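Local coordinates for protein cysteine desulfurase (Elizabethkingia anophelis NUHP1, PDB 5VPR) that probably removes sulfur from L-cysteine to give L-alanine and pass the sulfur to a carrier, using a covalently bound pyridoxal 5'-phosphate cofactor, at residues A[215-219]-A[220-224]. Numbering follows the deposited sequence.
Sequences FEIDV and QTMDC
Asp218 caps the first turn of helix 219-222 with its carboxylate. Its CG lies anti to the backbone N (chi1 -174°), which folds OD1 back over the start of the helix. There Asp218 OD1 accepts from Thr221 N at 3.2 Å. The bond is nearly straight, but the N-H meets OD1 from above the carboxylate plane. Gln220 N also donates to Asp218 OD1, weakly, at 3.1 Å. Asn88 ND2 gives the same oxygen a further hydrogen bond and ties the cap to the residue just after helix 67-87. The Thr221 side chain crosses that of Asp218 at about a right angle, with OG1 3.2 Å from Asp218 CG.

Backbone bonds close the turn: Met222 N donates to Asp218 O at 2.8 Å, and Asp223 N to Val219 O at 3.0 Å. A water also donates to Val219 O and to Cys224 O, bridging the exit of the helix.

Ile217, Val219, Met222 and Cys224 are buried. Cys224 SG sits against Val219 CB at 3.9 Å, with CG1 close by. Farther apart, Met222 CE approaches Ile217 CG2 at 4.3 Å. Ile217, Val219 and Met222 all rest on Phe227 of strand 226-230. At the helix exit Asp223 has positive phi and forms salt bridges to Lys246 and Arg197. The arrangement is an aspartate N-cap on a one-turn helix, in the connection between the neighbouring parallel strands 203-207 and 226-230 of the large sheet of the fold-type I PLP enzymes, to which the class-V aminotransferase family belongs.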
ATOM      1  N   PHE A 215      -6.849   0.755   6.390  1.00 42.68           N
ATOM      2  CA  PHE A 215      -7.333   1.419   7.595  1.00 54.07           C
ATOM      3  C   PHE A 215      -6.947   2.885   7.565  1.00 47.60           C
ATOM      4  O   PHE A 215      -6.087   3.312   6.791  1.00 39.40           O
ATOM      5  CB  PHE A 215      -6.820   0.757   8.879  1.00 59.41           C
ATOM      6  CG  PHE A 215      -5.377   0.370   8.835  1.00 52.11           C
ATOM      7  CD1 PHE A 215      -5.014  -0.946   8.594  1.00 50.23           C
ATOM      8  CD2 PHE A 215      -4.387   1.310   9.063  1.00 55.12           C
ATOM      9  CE1 PHE A 215      -3.689  -1.322   8.563  1.00 50.39           C
ATOM     10  CE2 PHE A 215      -3.048   0.948   9.035  1.00 55.61           C
ATOM     11  CZ  PHE A 215      -2.699  -0.375   8.789  1.00 55.63           C
ATOM     12  N   GLU A 216      -7.609   3.650   8.422  1.00 49.09           N
ATOM     13  CA  GLU A 216      -7.504   5.101   8.364  1.00 49.90           C
ATOM     14  C   GLU A 216      -6.092   5.563   8.696  1.00 45.80           C
ATOM     15  O   GLU A 216      -5.435   5.012   9.579  1.00 41.19           O
ATOM     16  CB  GLU A 216      -8.507   5.746   9.321  1.00 59.47           C
ATOM     17  CG  GLU A 216      -8.362   7.266   9.412  1.00 74.51           C
ATOM     18  CD  GLU A 216      -9.550   7.951  10.065  1.00 79.00           C
ATOM     19  OE1 GLU A 216     -10.673   7.405   9.965  1.00 76.91           O
ATOM     20  OE2 GLU A 216      -9.354   9.036  10.664  1.00 74.13           O
ATOM     21  N   ILE A 217      -5.632   6.585   7.976  1.00 40.91           N
ATOM     22  CA  ILE A 217      -4.317   7.183   8.166  1.00 43.18           C
ATOM     23  C   ILE A 217      -4.504   8.601   8.693  1.00 42.94           C
ATOM     24  O   ILE A 217      -5.304   9.367   8.146  1.00 46.26           O
ATOM     25  CB  ILE A 217      -3.520   7.194   6.845  1.00 44.41           C
ATOM     26  CG1 ILE A 217      -3.344   5.776   6.291  1.00 45.19           C
ATOM     27  CG2 ILE A 217      -2.192   7.939   7.015  1.00 37.06           C
ATOM     28  CD1 ILE A 217      -2.639   4.832   7.223  1.00 52.22           C
ATOM     29  N   ASP A 218      -3.756   8.955   9.740  1.00 41.87           N
ATOM     30  CA  ASP A 218      -3.707  10.321  10.272  1.00 38.99           C
ATOM     31  C   ASP A 218      -2.232  10.650  10.472  1.00 42.28           C
ATOM     32  O   ASP A 218      -1.648  10.312  11.511  1.00 43.48           O
ATOM     33  CB  ASP A 218      -4.493  10.451  11.588  1.00 42.99           C
ATOM     34  CG  ASP A 218      -4.584  11.897  12.103  1.00 50.41           C
ATOM     35  OD1 ASP A 218      -3.727  12.745  11.767  1.00 48.83           O
ATOM     36  OD2 ASP A 218      -5.535  12.188  12.863  1.00 53.87           O
ATOM     37  N   VAL A 219      -1.639  11.321   9.479  1.00 37.43           N
ATOM     38  CA  VAL A 219      -0.211  11.595   9.517  1.00 39.71           C
ATOM     39  C   VAL A 219       0.135  12.606  10.604  1.00 39.03           C
ATOM     40  O   VAL A 219       1.293  12.654  11.041  1.00 40.19           O
ATOM     41  CB  VAL A 219       0.306  12.095   8.150  1.00 37.57           C
ATOM     42  CG1 VAL A 219       0.055  11.039   7.043  1.00 34.24           C
ATOM     43  CG2 VAL A 219      -0.324  13.448   7.798  1.00 40.77           C
ATOM     44  N   GLN A 220      -0.835  13.412  11.058  1.00 40.37           N
ATOM     45  CA  GLN A 220      -0.555  14.354  12.137  1.00 46.50           C
ATOM     46  C   GLN A 220      -0.380  13.629  13.461  1.00 51.06           C
ATOM     47  O   GLN A 220       0.585  13.885  14.190  1.00 55.31           O
ATOM     48  CB  GLN A 220      -1.649  15.425  12.232  1.00 47.24           C
ATOM     49  CG  GLN A 220      -1.479  16.517  11.158  1.00 44.59           C
ATOM     50  CD  GLN A 220      -2.427  17.699  11.316  1.00 54.21           C
ATOM     51  OE1 GLN A 220      -2.199  18.587  12.140  1.00 61.25           O
ATOM     52  NE2 GLN A 220      -3.483  17.726  10.506  1.00 56.69           N
ATOM     53  N   THR A 221      -1.287  12.702  13.788  1.00 48.76           N
ATOM     54  CA  THR A 221      -1.080  11.932  15.010  1.00 53.22           C
ATOM     55  C   THR A 221       0.036  10.904  14.836  1.00 52.57           C
ATOM     56  O   THR A 221       0.756  10.605  15.794  1.00 45.99           O
ATOM     57  CB  THR A 221      -2.384  11.261  15.455  1.00 57.53           C
ATOM     58  OG1 THR A 221      -2.915  10.474  14.386  1.00 51.47           O
ATOM     59  CG2 THR A 221      -3.406  12.306  15.861  1.00 58.75           C
ATOM     60  N   MET A 222       0.227  10.386  13.622  1.00 45.50           N
ATOM     61  CA  MET A 222       1.317   9.440  13.393  1.00 41.83           C
ATOM     62  C   MET A 222       2.684  10.098  13.563  1.00 38.13           C
ATOM     63  O   MET A 222       3.655   9.429  13.928  1.00 42.75           O
ATOM     64  CB  MET A 222       1.202   8.831  11.986  1.00 43.72           C
ATOM     65  CG  MET A 222       2.315   7.831  11.641  1.00 40.39           C
ATOM     66  SD  MET A 222       2.243   7.211   9.936  1.00 41.96           S
ATOM     67  CE  MET A 222       0.605   6.495   9.934  1.00 41.36           C
ATOM     68  N   ASP A 223       2.783  11.388  13.276  1.00 37.54           N
ATOM     69  CA  ASP A 223       4.041  12.122  13.383  1.00 41.71           C
ATOM     70  C   ASP A 223       5.144  11.515  12.506  1.00 41.07           C
ATOM     71  O   ASP A 223       6.331  11.575  12.840  1.00 43.41           O
ATOM     72  CB  ASP A 223       4.492  12.219  14.851  1.00 44.13           C
ATOM     73  CG  ASP A 223       5.633  13.182  15.028  1.00 51.70           C
ATOM     74  OD1 ASP A 223       5.595  14.243  14.359  1.00 49.20           O
ATOM     75  OD2 ASP A 223       6.566  12.867  15.796  1.00 56.13           O
ATOM     76  N   CYS A 224       4.783  10.937  11.358  1.00 39.52           N
ATOM     77  CA  CYS A 224       5.804  10.601  10.377  1.00 34.15           C
ATOM     78  C   CYS A 224       6.327  11.877   9.719  1.00 40.04           C
ATOM     79  O   CYS A 224       5.643  12.907   9.678  1.00 44.47           O
ATOM     80  CB  CYS A 224       5.230   9.665   9.309  1.00 39.22           C
ATOM     81  SG  CYS A 224       3.742  10.383   8.560  1.00 40.95           S
TER
HETATM   82  O   HOH W   1       3.360  14.148  10.083  1.00 39.21           O